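Local coordinates for protein Arf-GAP (Mus musculus, PDB 5C79) that binds phosphatidylinositol 4,5-bisphosphate through its PH domain and probably stimulates GTP hydrolysis by Arf1, at residues K47-D50 with W56-R59; C61-G66 with T126-E131; I67-H72 with R77-L82; F110-E115 with I119-V124. All coordinates share one frame; numbering follows the deposited sequence.

Contact 1 (K47-D50 with W56-R59); sequences KKSD and WQRR. With PBU ((2R)-3-{[(R)-hydroxy{[(1R,2R,3S,4R,5R,6S)-2,3,6-trihydroxy-4,5-bis(phosphonooxy)cyclohexyl]oxy}phosphoryl]oxy}propane-1 ,2-diyl dibutanoate), chain C.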
# COMPACT_ATOMS: atom_id res chain seq x y z
N LYS A 47 3.31 -2.95 -8.20
CA LYS A 47 2.42 -4.05 -7.80
C LYS A 47 2.75 -5.25 -8.66
O LYS A 47 2.73 -5.14 -9.88
CB LYS A 47 0.97 -3.66 -7.96
CG LYS A 47 0.04 -4.89 -7.77
CD LYS A 47 -1.43 -4.64 -7.87
CE LYS A 47 -1.91 -4.23 -9.24
NZ LYS A 47 -2.09 -5.26 -10.29
N LYS A 48 3.09 -6.38 -8.05
CA LYS A 48 3.48 -7.57 -8.82
C LYS A 48 2.27 -8.20 -9.50
O LYS A 48 1.24 -8.45 -8.83
CB LYS A 48 4.16 -8.62 -7.94
CG LYS A 48 4.96 -9.61 -8.78
CD LYS A 48 5.67 -10.66 -7.96
CE LYS A 48 6.89 -10.15 -7.21
NZ LYS A 48 7.99 -9.77 -8.15
N SER A 49 2.37 -8.45 -10.81
CA SER A 49 1.38 -9.24 -11.52
C SER A 49 1.56 -10.72 -11.15
O SER A 49 2.54 -11.10 -10.50
CB SER A 49 1.53 -9.08 -13.03
OG SER A 49 2.69 -9.73 -13.51
N ASP A 50 0.64 -11.55 -11.59
CA ASP A 50 0.82 -13.01 -11.47
C ASP A 50 0.33 -13.72 -12.72
O ASP A 50 -0.29 -13.10 -13.59
CB ASP A 50 0.11 -13.53 -10.21
CG ASP A 50 0.64 -14.89 -9.74
OD1 ASP A 50 1.78 -15.27 -10.07
OD2 ASP A 50 -0.09 -15.59 -9.00
N TRP A 56 6.77 -6.64 -11.99
CA TRP A 56 6.40 -5.46 -11.23
C TRP A 56 5.77 -4.43 -12.18
O TRP A 56 6.34 -4.17 -13.26
CB TRP A 56 7.61 -4.84 -10.58
CG TRP A 56 8.20 -5.63 -9.48
CD1 TRP A 56 9.40 -6.30 -9.47
CD2 TRP A 56 7.61 -5.87 -8.19
NE1 TRP A 56 9.58 -6.94 -8.26
CE2 TRP A 56 8.51 -6.67 -7.44
CE3 TRP A 56 6.44 -5.45 -7.59
CZ2 TRP A 56 8.25 -7.05 -6.12
CZ3 TRP A 56 6.15 -5.85 -6.31
CH2 TRP A 56 7.04 -6.67 -5.58
N GLN A 57 4.64 -3.88 -11.79
CA GLN A 57 3.92 -2.91 -12.59
C GLN A 57 3.59 -1.70 -11.75
O GLN A 57 2.97 -1.81 -10.68
CB GLN A 57 2.64 -3.50 -13.20
CG GLN A 57 2.94 -4.72 -14.06
CD GLN A 57 1.72 -5.34 -14.69
OE1 GLN A 57 0.78 -5.72 -14.02
NE2 GLN A 57 1.76 -5.50 -16.01
N ARG A 58 3.97 -0.53 -12.25
CA ARG A 58 3.77 0.71 -11.49
C ARG A 58 2.30 1.13 -11.49
O ARG A 58 1.65 1.23 -12.54
CB ARG A 58 4.65 1.84 -12.04
CG ARG A 58 4.60 3.05 -11.13
CD ARG A 58 5.80 3.95 -11.27
NE ARG A 58 5.74 4.58 -12.57
CZ ARG A 58 6.77 5.20 -13.15
NH1 ARG A 58 7.98 5.25 -12.56
NH2 ARG A 58 6.60 5.75 -14.34
N ARG A 59 1.79 1.41 -10.31
CA ARG A 59 0.41 1.87 -10.14
C ARG A 59 0.31 3.11 -9.28
O ARG A 59 1.03 3.29 -8.29
CB ARG A 59 -0.43 0.76 -9.53
CG ARG A 59 -0.50 -0.49 -10.37
CD ARG A 59 -1.29 -0.23 -11.63
NE ARG A 59 -1.41 -1.43 -12.48
CZ ARG A 59 -0.71 -1.68 -13.60
NH1 ARG A 59 0.24 -0.88 -14.06
NH2 ARG A 59 -0.96 -2.81 -14.28
P1 PBU C . -1.07 -7.15 -18.31
P4 PBU C . -3.92 -8.26 -10.95
P5 PBU C . -4.57 -3.86 -12.99
C3' PBU C . -0.61 -8.91 -20.17
C2' PBU C . -1.40 -10.19 -20.29
O2' PBU C . -0.57 -11.30 -19.92
C1' PBU C . -2.02 -10.25 -21.70
O1' PBU C . -3.34 -10.75 -21.57
C1 PBU C . -2.14 -7.25 -15.83
O1 PBU C . -2.27 -7.42 -17.24
C2 PBU C . -1.93 -8.59 -15.09
O2 PBU C . -2.96 -9.57 -15.25
C3 PBU C . -1.90 -8.35 -13.61
O3 PBU C . -1.79 -9.62 -12.91
C4 PBU C . -3.15 -7.54 -13.25
O4 PBU C . -3.07 -7.34 -11.90
C5 PBU C . -3.28 -6.16 -13.85
O5 PBU C . -4.45 -5.41 -13.44
C6 PBU C . -3.34 -6.42 -15.33
O6 PBU C . -3.37 -5.13 -15.88
C7 PBU C . 0.54 -11.65 -20.82
O7 PBU C . 1.57 -11.00 -20.83
C8 PBU C . 0.41 -12.87 -21.70
C9 PBU C . 0.88 -14.07 -20.89
C10 PBU C . 0.14 -14.09 -19.57
C11 PBU C . -4.53 -10.03 -21.97
O11 PBU C . -4.56 -8.81 -21.99
C12 PBU C . -5.73 -10.84 -22.37
C13 PBU C . -5.31 -11.80 -23.48
C14 PBU C . -4.71 -13.07 -22.92
O41 PBU C . -3.28 -9.62 -10.69
O42 PBU C . -5.29 -8.16 -11.58
O43 PBU C . -3.70 -7.52 -9.66
O51 PBU C . -5.85 -3.96 -12.17
O52 PBU C . -3.34 -3.71 -12.11
O53 PBU C . -4.57 -2.82 -14.03
OP1 PBU C . -1.50 -7.97 -19.59
OP2 PBU C . 0.23 -7.62 -17.69
OP3 PBU C . -1.16 -5.75 -18.87
O HOH W 1 0.38 -5.69 -11.35
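W56 opens the second strand by laying its indole against K48, its antiparallel non-hydrogen-bonded partner. The ammonium group of K48 sits over one face of the ring, NZ 3.6 Å from the centroid of the five-membered ring of W56, a cation-pi contact, while CE covers the six-membered ring. The lysine reaches this place because its chain, extended as far as CD, folds back at its last two torsions (chi3 -74°, chi4 -68°). With an alanine in place of W56, the K48 ammonium would probably lose its aromatic partner and its bent chain be freer to swing. Next comes Q57, paired with K47 by two backbone bonds: K47 N gives a nearly straight one to Q57 O (2.8 Å, 171°), and Q57 N returns one to K47 O. These strands form the first hairpin of the PH domain, whose open end is the canonical phosphoinositide site. The Q57 amide splits its duties, NE2 donating to OP2 of the 1-phosphate (3.1 Å) and OE1 accepting from a water that also joins K47 O and NZ. R59 turns its guanidinium edge to the 5-phosphate, where NE meets O52 of the lipid at 3.0 Å. K47 NZ grips that same O52 at 2.7 Å and also bonds O43 of the 4-phosphate, so the phosphate probably offsets the two like charges, K47 NZ and R59 NE lying 4.5 Å apart.

Contact 2 (C61-G66 with T126-E131); sequences CAVKNG and TNSKEE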
# COMPACT_ATOMS: atom_id res chain seq x y z
N CYS A 61 -1.17 5.09 -6.44
CA CYS A 61 -1.75 4.70 -5.15
C CYS A 61 -1.92 5.92 -4.27
O CYS A 61 -1.10 6.82 -4.30
CB CYS A 61 -0.83 3.70 -4.45
SG CYS A 61 -0.77 2.12 -5.27
N ALA A 62 -2.97 5.92 -3.48
CA ALA A 62 -3.18 7.00 -2.52
C ALA A 62 -3.83 6.45 -1.25
O ALA A 62 -4.70 5.59 -1.32
CB ALA A 62 -4.05 8.09 -3.13
N VAL A 63 -3.44 7.04 -0.13
CA VAL A 63 -4.05 6.77 1.17
C VAL A 63 -4.76 8.01 1.71
O VAL A 63 -4.19 9.11 1.77
CB VAL A 63 -3.03 6.32 2.22
CG1 VAL A 63 -3.73 6.02 3.54
CG2 VAL A 63 -2.28 5.10 1.73
N LYS A 64 -6.03 7.84 2.04
CA LYS A 64 -6.85 8.92 2.60
C LYS A 64 -8.07 8.31 3.27
O LYS A 64 -8.64 7.34 2.79
CB LYS A 64 -7.30 9.92 1.54
CG LYS A 64 -7.69 11.28 2.11
CD LYS A 64 -7.68 12.37 1.06
CE LYS A 64 -8.33 13.63 1.60
NZ LYS A 64 -8.37 14.66 0.53
N ASN A 65 -8.47 8.91 4.38
CA ASN A 65 -9.63 8.44 5.15
C ASN A 65 -9.64 6.94 5.44
O ASN A 65 -10.69 6.29 5.36
CB ASN A 65 -10.94 8.82 4.42
CG ASN A 65 -11.02 10.28 4.05
OD1 ASN A 65 -11.20 10.59 2.89
ND2 ASN A 65 -10.85 11.15 4.99
N GLY A 66 -8.48 6.37 5.77
CA GLY A 66 -8.36 4.98 6.14
C GLY A 66 -8.47 3.99 5.01
O GLY A 66 -8.62 2.80 5.25
N THR A 126 0.31 2.37 8.24
CA THR A 126 0.16 2.13 9.69
C THR A 126 -0.60 3.22 10.43
O THR A 126 -1.53 2.95 11.22
CB THR A 126 1.54 1.92 10.37
OG1 THR A 126 2.15 0.76 9.81
CG2 THR A 126 1.34 1.65 11.87
N ASN A 127 -0.19 4.45 10.21
CA ASN A 127 -0.79 5.61 10.80
C ASN A 127 -2.27 5.73 10.44
O ASN A 127 -3.11 6.08 11.29
CB ASN A 127 -0.04 6.86 10.37
CG ASN A 127 1.32 7.00 11.05
OD1 ASN A 127 1.61 6.31 12.05
ND2 ASN A 127 2.14 7.91 10.54
N SER A 128 -2.55 5.50 9.17
CA SER A 128 -3.92 5.53 8.65
C SER A 128 -4.80 4.50 9.36
O SER A 128 -5.90 4.79 9.85
CB SER A 128 -3.93 5.32 7.14
OG SER A 128 -5.26 5.40 6.67
N LYS A 129 -4.30 3.29 9.48
CA LYS A 129 -5.04 2.23 10.16
C LYS A 129 -5.28 2.58 11.63
O LYS A 129 -6.37 2.37 12.16
CB LYS A 129 -4.30 0.89 10.06
CG LYS A 129 -5.05 -0.27 10.67
CD LYS A 129 -4.40 -1.61 10.42
CE LYS A 129 -5.26 -2.77 10.92
NZ LYS A 129 -4.48 -4.02 10.76
N GLU A 130 -4.25 3.09 12.29
CA GLU A 130 -4.38 3.44 13.72
C GLU A 130 -5.43 4.52 13.92
O GLU A 130 -6.24 4.46 14.87
CB GLU A 130 -3.03 3.84 14.29
CG GLU A 130 -2.10 2.64 14.48
CD GLU A 130 -0.75 3.01 15.08
OE1 GLU A 130 -0.55 4.19 15.53
OE2 GLU A 130 0.12 2.11 15.08
N GLU A 131 -5.41 5.53 13.06
CA GLU A 131 -6.42 6.58 13.10
C GLU A 131 -7.82 6.01 12.89
O GLU A 131 -8.71 6.33 13.66
CB GLU A 131 -6.11 7.67 12.10
CG GLU A 131 -7.02 8.86 12.26
CD GLU A 131 -6.96 9.73 11.04
OE1 GLU A 131 -7.39 9.28 9.96
OE2 GLU A 131 -6.43 10.83 11.17
O HOH W 2 -5.78 7.93 6.14
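S128 meets the end of strand 56-64 and the turn after it through its hydroxyl, S128 OG lying 3.2 Å from G66 CA and 3.5 Å from V63 CG1. The oxygen is carried toward the strand by a first torsion that sets OG opposite the backbone nitrogen (chi1 -178°), and CG1 of V63 also touches S128 CB at 3.7 Å. A water completes this first shell: it accepts from G66 N at 3.1 Å and is hydrogen-bonded to S128 OG at 2.6 Å, thereby linking the turn to the helix. In a PH domain the C-terminal helix closes one end of the strongly bent antiparallel sheet, and here helix 115-135 does so over the tight turn between strands 56-64 and 67-70. Positive phi angles at N65 and G66 shape that turn, and at G66, where phi is 74°, glycine is the residue that accepts such a conformation easily. Further out, V63 packs on W121, V124 and L125 of the same helix, while L84 lies against both V63 and S128 and G66 is tied to it by a backbone hydrogen bond. The helical backbone beneath the serine is regular: E130 N bonds T126 O at 2.9 Å, and E131 N bonds N127 O at 3.0 Å.

Contact 3 (I67-H72 with R77-L82); sequences ILTISH and RQPAKL. With PBU ((2R)-3-{[(R)-hydroxy{[(1R,2R,3S,4R,5R,6S)-2,3,6-trihydroxy-4,5-bis(phosphonooxy)cyclohexyl]oxy}phosphoryl]oxy}propane-1 ,2-diyl dibutanoate), chain C.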
# COMPACT_ATOMS: atom_id res chain seq x y z
N ILE A 67 -8.37 4.50 3.78
CA ILE A 67 -8.51 3.70 2.57
C ILE A 67 -7.28 3.83 1.67
O ILE A 67 -6.84 4.94 1.40
CB ILE A 67 -9.76 4.13 1.77
CG1 ILE A 67 -11.03 3.91 2.58
CG2 ILE A 67 -9.90 3.35 0.46
CD1 ILE A 67 -12.28 4.55 1.99
N LEU A 68 -6.81 2.70 1.17
CA LEU A 68 -5.76 2.65 0.14
C LEU A 68 -6.50 2.49 -1.19
O LEU A 68 -7.21 1.49 -1.39
CB LEU A 68 -4.79 1.48 0.33
CG LEU A 68 -3.75 1.31 -0.79
CD1 LEU A 68 -2.86 2.55 -0.97
CD2 LEU A 68 -2.94 0.05 -0.57
N THR A 69 -6.30 3.45 -2.08
CA THR A 69 -6.91 3.41 -3.41
C THR A 69 -5.80 3.03 -4.37
O THR A 69 -4.74 3.70 -4.40
CB THR A 69 -7.58 4.77 -3.75
OG1 THR A 69 -8.72 4.95 -2.89
CG2 THR A 69 -8.11 4.81 -5.16
N ILE A 70 -6.01 1.94 -5.12
CA ILE A 70 -5.01 1.43 -6.05
C ILE A 70 -5.59 1.57 -7.46
O ILE A 70 -6.59 0.93 -7.80
CB ILE A 70 -4.66 -0.05 -5.83
CG1 ILE A 70 -4.26 -0.31 -4.39
CG2 ILE A 70 -3.52 -0.46 -6.74
CD1 ILE A 70 -4.34 -1.76 -3.98
N SER A 71 -4.94 2.39 -8.27
CA SER A 71 -5.41 2.65 -9.63
C SER A 71 -5.12 1.47 -10.50
O SER A 71 -4.22 0.68 -10.27
CB SER A 71 -4.81 3.93 -10.20
OG SER A 71 -5.19 5.04 -9.40
N HIS A 72 -5.97 1.29 -11.50
CA HIS A 72 -5.70 0.30 -12.53
C HIS A 72 -4.79 0.92 -13.59
O HIS A 72 -4.50 2.12 -13.57
CB HIS A 72 -7.01 -0.19 -13.14
CG HIS A 72 -7.97 -0.72 -12.15
ND1 HIS A 72 -7.88 -1.99 -11.62
CD2 HIS A 72 -9.06 -0.16 -11.57
CE1 HIS A 72 -8.87 -2.18 -10.76
NE2 HIS A 72 -9.59 -1.09 -10.71
N ARG A 77 -10.85 3.72 -15.43
CA ARG A 77 -11.49 2.63 -14.68
C ARG A 77 -11.45 2.99 -13.19
O ARG A 77 -10.46 3.54 -12.72
CB ARG A 77 -10.76 1.31 -14.95
CG ARG A 77 -11.50 0.05 -14.51
CD ARG A 77 -10.74 -1.19 -14.96
NE ARG A 77 -10.96 -2.35 -14.08
CZ ARG A 77 -10.16 -3.42 -14.00
NH1 ARG A 77 -9.05 -3.51 -14.73
NH2 ARG A 77 -10.48 -4.41 -13.16
N GLN A 78 -12.53 2.71 -12.46
CA GLN A 78 -12.61 3.00 -11.02
C GLN A 78 -11.56 2.20 -10.21
O GLN A 78 -11.54 0.98 -10.26
CB GLN A 78 -13.99 2.65 -10.43
CG GLN A 78 -15.17 3.47 -10.92
CD GLN A 78 -16.48 3.01 -10.29
OE1 GLN A 78 -17.41 2.52 -10.96
NE2 GLN A 78 -16.57 3.17 -8.96
N PRO A 79 -10.74 2.89 -9.41
CA PRO A 79 -9.72 2.18 -8.63
C PRO A 79 -10.26 1.22 -7.54
O PRO A 79 -11.35 1.37 -7.05
CB PRO A 79 -8.94 3.31 -8.00
CG PRO A 79 -9.87 4.45 -7.97
CD PRO A 79 -10.64 4.34 -9.23
N ALA A 80 -9.44 0.23 -7.21
CA ALA A 80 -9.68 -0.65 -6.10
C ALA A 80 -9.53 0.15 -4.80
O ALA A 80 -8.64 1.00 -4.69
CB ALA A 80 -8.69 -1.81 -6.11
N LYS A 81 -10.44 -0.11 -3.87
CA LYS A 81 -10.41 0.53 -2.56
C LYS A 81 -10.23 -0.53 -1.48
O LYS A 81 -11.04 -1.43 -1.36
CB LYS A 81 -11.68 1.36 -2.33
CG LYS A 81 -11.76 2.51 -3.31
CD LYS A 81 -12.83 3.53 -2.99
CE LYS A 81 -12.69 4.78 -3.85
NZ LYS A 81 -11.53 5.66 -3.50
N LEU A 82 -9.17 -0.38 -0.69
CA LEU A 82 -8.85 -1.30 0.38
C LEU A 82 -9.08 -0.58 1.70
O LEU A 82 -8.53 0.49 1.95
CB LEU A 82 -7.44 -1.83 0.28
CG LEU A 82 -7.12 -2.69 -0.94
CD1 LEU A 82 -5.71 -3.20 -0.79
CD2 LEU A 82 -8.09 -3.86 -1.09
P1 PBU C . -1.07 -7.15 -18.31
P4 PBU C . -3.92 -8.26 -10.95
P5 PBU C . -4.57 -3.86 -12.99
C3' PBU C . -0.61 -8.91 -20.17
C2' PBU C . -1.40 -10.19 -20.29
O2' PBU C . -0.57 -11.30 -19.92
C1' PBU C . -2.02 -10.25 -21.70
O1' PBU C . -3.34 -10.75 -21.57
C1 PBU C . -2.14 -7.25 -15.83
O1 PBU C . -2.27 -7.42 -17.24
C2 PBU C . -1.93 -8.59 -15.09
O2 PBU C . -2.96 -9.57 -15.25
C3 PBU C . -1.90 -8.35 -13.61
O3 PBU C . -1.79 -9.62 -12.91
C4 PBU C . -3.15 -7.54 -13.25
O4 PBU C . -3.07 -7.34 -11.90
C5 PBU C . -3.28 -6.16 -13.85
O5 PBU C . -4.45 -5.41 -13.44
C6 PBU C . -3.34 -6.42 -15.33
O6 PBU C . -3.37 -5.13 -15.88
C7 PBU C . 0.54 -11.65 -20.82
O7 PBU C . 1.57 -11.00 -20.83
C8 PBU C . 0.41 -12.87 -21.70
C9 PBU C . 0.88 -14.07 -20.89
C10 PBU C . 0.14 -14.09 -19.57
C11 PBU C . -4.53 -10.03 -21.97
O11 PBU C . -4.56 -8.81 -21.99
C12 PBU C . -5.73 -10.84 -22.37
C13 PBU C . -5.31 -11.80 -23.48
C14 PBU C . -4.71 -13.07 -22.92
O41 PBU C . -3.28 -9.62 -10.69
O42 PBU C . -5.29 -8.16 -11.58
O43 PBU C . -3.70 -7.52 -9.66
O51 PBU C . -5.85 -3.96 -12.17
O52 PBU C . -3.34 -3.71 -12.11
O53 PBU C . -4.57 -2.82 -14.03
OP1 PBU C . -1.50 -7.97 -19.59
OP2 PBU C . 0.23 -7.62 -17.69
OP3 PBU C . -1.16 -5.75 -18.87
O HOH W 3 -7.94 2.94 -11.87
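H72 and R77 stack near the lipid-facing end of this hairpin, the guanidinium lying flat on the imidazole with centres 3.7 Å apart and planes only 6° from parallel. R77 gets there on a chain extended from CG to NE, its CD making a CH-pi contact over the same ring. The edge of the imidazole is used as well: H72 ND1 donates to O51 of the 5-phosphate at 2.9 Å in an almost straight bond (176°), whereas NE2 makes a weak one to Q78 O. A leucine in place of H72 would probably leave O51 without this donor and R77 without a flat surface to rest on. A water between H72 N and R77 O bridges the opening of the loop. Toward the other end, the pairing becomes that of a regular antiparallel hairpin, strands 67-70 and 80-83 of the PH sheet, with L68 facing L82 and I70 facing A80 as hydrogen-bonded pairs. L82 N bonds L68 O at 2.8 Å, and I70 N bonds A80 O at the same length. The buried face is apolar and close: I70 CD1 meets L82 CD1 at 3.8 Å, and F110, Y108 and L101 cover it from other strands. On the more exposed face T69 and K81 run side by side, NZ of K81 donating to OG1 of T69 at 3.0 Å. Even there one spot is tight, for T69 CG2 presses on P79 CB at 3.3 Å, less than the usual carbon separation.

Contact 4 (F110-E115 with I119-V124); sequences FQAEDE and IAWISV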
# COMPACT_ATOMS: atom_id res chain seq x y z
N PHE A 110 3.71 -5.51 -3.01
CA PHE A 110 4.13 -4.17 -3.42
C PHE A 110 5.63 -4.02 -3.30
O PHE A 110 6.28 -4.72 -2.53
CB PHE A 110 3.49 -3.09 -2.55
CG PHE A 110 2.00 -2.91 -2.76
CD1 PHE A 110 1.49 -2.53 -4.00
CD2 PHE A 110 1.11 -3.10 -1.71
CE1 PHE A 110 0.14 -2.32 -4.17
CE2 PHE A 110 -0.25 -2.90 -1.88
CZ PHE A 110 -0.75 -2.52 -3.11
N GLN A 111 6.17 -3.08 -4.06
CA GLN A 111 7.56 -2.63 -3.89
C GLN A 111 7.62 -1.13 -4.01
O GLN A 111 7.08 -0.54 -4.96
CB GLN A 111 8.50 -3.35 -4.83
CG GLN A 111 9.96 -3.05 -4.59
CD GLN A 111 10.89 -3.84 -5.47
OE1 GLN A 111 11.48 -3.31 -6.42
NE2 GLN A 111 11.06 -5.12 -5.14
N ALA A 112 8.27 -0.49 -3.03
CA ALA A 112 8.51 0.95 -3.10
C ALA A 112 9.75 1.25 -3.95
O ALA A 112 10.54 0.37 -4.27
CB ALA A 112 8.71 1.51 -1.70
N GLU A 113 9.94 2.53 -4.24
CA GLU A 113 11.13 2.99 -5.01
C GLU A 113 12.49 2.75 -4.36
O GLU A 113 13.45 2.35 -5.04
CB GLU A 113 10.99 4.48 -5.28
CG GLU A 113 11.93 5.06 -6.35
CD GLU A 113 11.76 6.57 -6.48
OE1 GLU A 113 10.68 7.11 -6.08
OE2 GLU A 113 12.71 7.21 -7.00
N ASP A 114 12.58 3.06 -3.08
CA ASP A 114 13.75 2.77 -2.29
C ASP A 114 13.37 2.58 -0.81
O ASP A 114 12.19 2.61 -0.50
CB ASP A 114 14.78 3.89 -2.47
CG ASP A 114 14.24 5.25 -2.13
OD1 ASP A 114 13.25 5.40 -1.38
OD2 ASP A 114 14.83 6.22 -2.63
N GLU A 115 14.39 2.39 0.02
CA GLU A 115 14.36 2.27 1.51
C GLU A 115 13.48 3.33 2.17
O GLU A 115 12.58 3.02 2.96
CB GLU A 115 15.80 2.35 2.12
CG GLU A 115 16.93 3.03 1.31
CD GLU A 115 17.04 4.54 1.53
OE1 GLU A 115 16.50 5.29 0.69
OE2 GLU A 115 17.66 4.98 2.56
N ILE A 119 9.79 3.08 3.89
CA ILE A 119 9.51 3.52 5.27
C ILE A 119 8.30 4.46 5.27
O ILE A 119 7.42 4.32 6.11
CB ILE A 119 10.71 4.20 5.96
CG1 ILE A 119 11.79 3.15 6.30
CG2 ILE A 119 10.32 4.88 7.27
CD1 ILE A 119 11.37 2.04 7.25
N ALA A 120 8.25 5.38 4.32
CA ALA A 120 7.15 6.32 4.18
C ALA A 120 5.82 5.63 3.95
O ALA A 120 4.84 5.87 4.70
CB ALA A 120 7.41 7.31 3.09
N TRP A 121 5.77 4.77 2.93
CA TRP A 121 4.52 4.00 2.66
C TRP A 121 4.05 3.19 3.86
O TRP A 121 2.88 3.23 4.27
CB TRP A 121 4.67 3.08 1.45
CG TRP A 121 4.40 3.78 0.20
CD1 TRP A 121 5.31 4.15 -0.77
CD2 TRP A 121 3.13 4.26 -0.24
NE1 TRP A 121 4.65 4.86 -1.78
CE2 TRP A 121 3.30 4.90 -1.48
CE3 TRP A 121 1.83 4.18 0.30
CZ2 TRP A 121 2.22 5.49 -2.18
CZ3 TRP A 121 0.77 4.76 -0.40
CH2 TRP A 121 0.97 5.39 -1.63
N ILE A 122 4.95 2.42 4.44
CA ILE A 122 4.56 1.55 5.56
C ILE A 122 4.12 2.39 6.78
O ILE A 122 3.15 2.06 7.45
CB ILE A 122 5.65 0.57 5.90
CG1 ILE A 122 5.77 -0.45 4.76
CG2 ILE A 122 5.31 -0.19 7.17
CD1 ILE A 122 6.97 -1.36 4.88
N SER A 123 4.83 3.47 7.03
CA SER A 123 4.47 4.38 8.15
C SER A 123 3.08 5.02 7.94
O SER A 123 2.28 5.05 8.88
CB SER A 123 5.53 5.48 8.31
OG SER A 123 6.77 4.89 8.72
N VAL A 124 2.83 5.51 6.73
CA VAL A 124 1.55 6.14 6.41
C VAL A 124 0.42 5.11 6.48
O VAL A 124 -0.66 5.39 7.05
CB VAL A 124 1.56 6.83 5.04
CG1 VAL A 124 0.15 7.23 4.61
CG2 VAL A 124 2.45 8.08 5.06
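The passage from the last strand of the PH sheet into its C-terminal helix is the element described here: strand 106-111 ends, a short turn follows, and helix 115-135 begins at once. E115 and I119 are joined by the first-turn bond of that helix, I119 N donating to E115 O at 2.9 Å with an angle of 156°. The side chain of I119 folds over the same carbonyl, CG1 lying 3.4 Å from E115 O, because its first torsion places CG1 beside the backbone nitrogen (chi1 -72°). D114 occupies the N-cap position, and its OD1 accepts from D117 N, an amide of the first turn that has no helical carbonyl before it to bond. Two residues further along the helix from I119, W121 meets A112 just past the strand end, a loose apolar touch in which A112 CB comes to 4.4 Å from W121 CD1. Packing between the two segments is slight, and much of what settles the helix on the sheet comes from strands 41-48 and 56-64. The indole itself belongs to the core: it packs on L45, C61 and V63 of the neighbouring strands, and K41 adds a cation-pi contact. Along the helix, I119 O carries two bonds from a single residue. S123 N donates to it at 2.9 Å in the usual helical way, and S123 OG donates from the opposite face of the carbonyl plane at 2.7 Å.

In the fold
Contacts 1 and 3 are the two hairpins at the lipid end of the sheet, and their chemistry is that of an anion site: cations, amide and imidazole groups turned to one bound phosphoinositide, with R59 CD packed on S71 O between them. Contacts 2 and 4 share helix 115-135; contact 2 sets a serine hydroxyl and a bridging water against the turn, contact 4 a helical bond and a loose alanine-tryptophan touch. Contact 2 is buried, contacts 1 and 4 are partly so, and contact 3 lies at the surface. Contacts 1 and 2 divide strand 56-64, their centres about 21 Å apart on opposite sides of the chain's centre. The core runs between them, where F110 meets L68 and I70, and W121 meets L68.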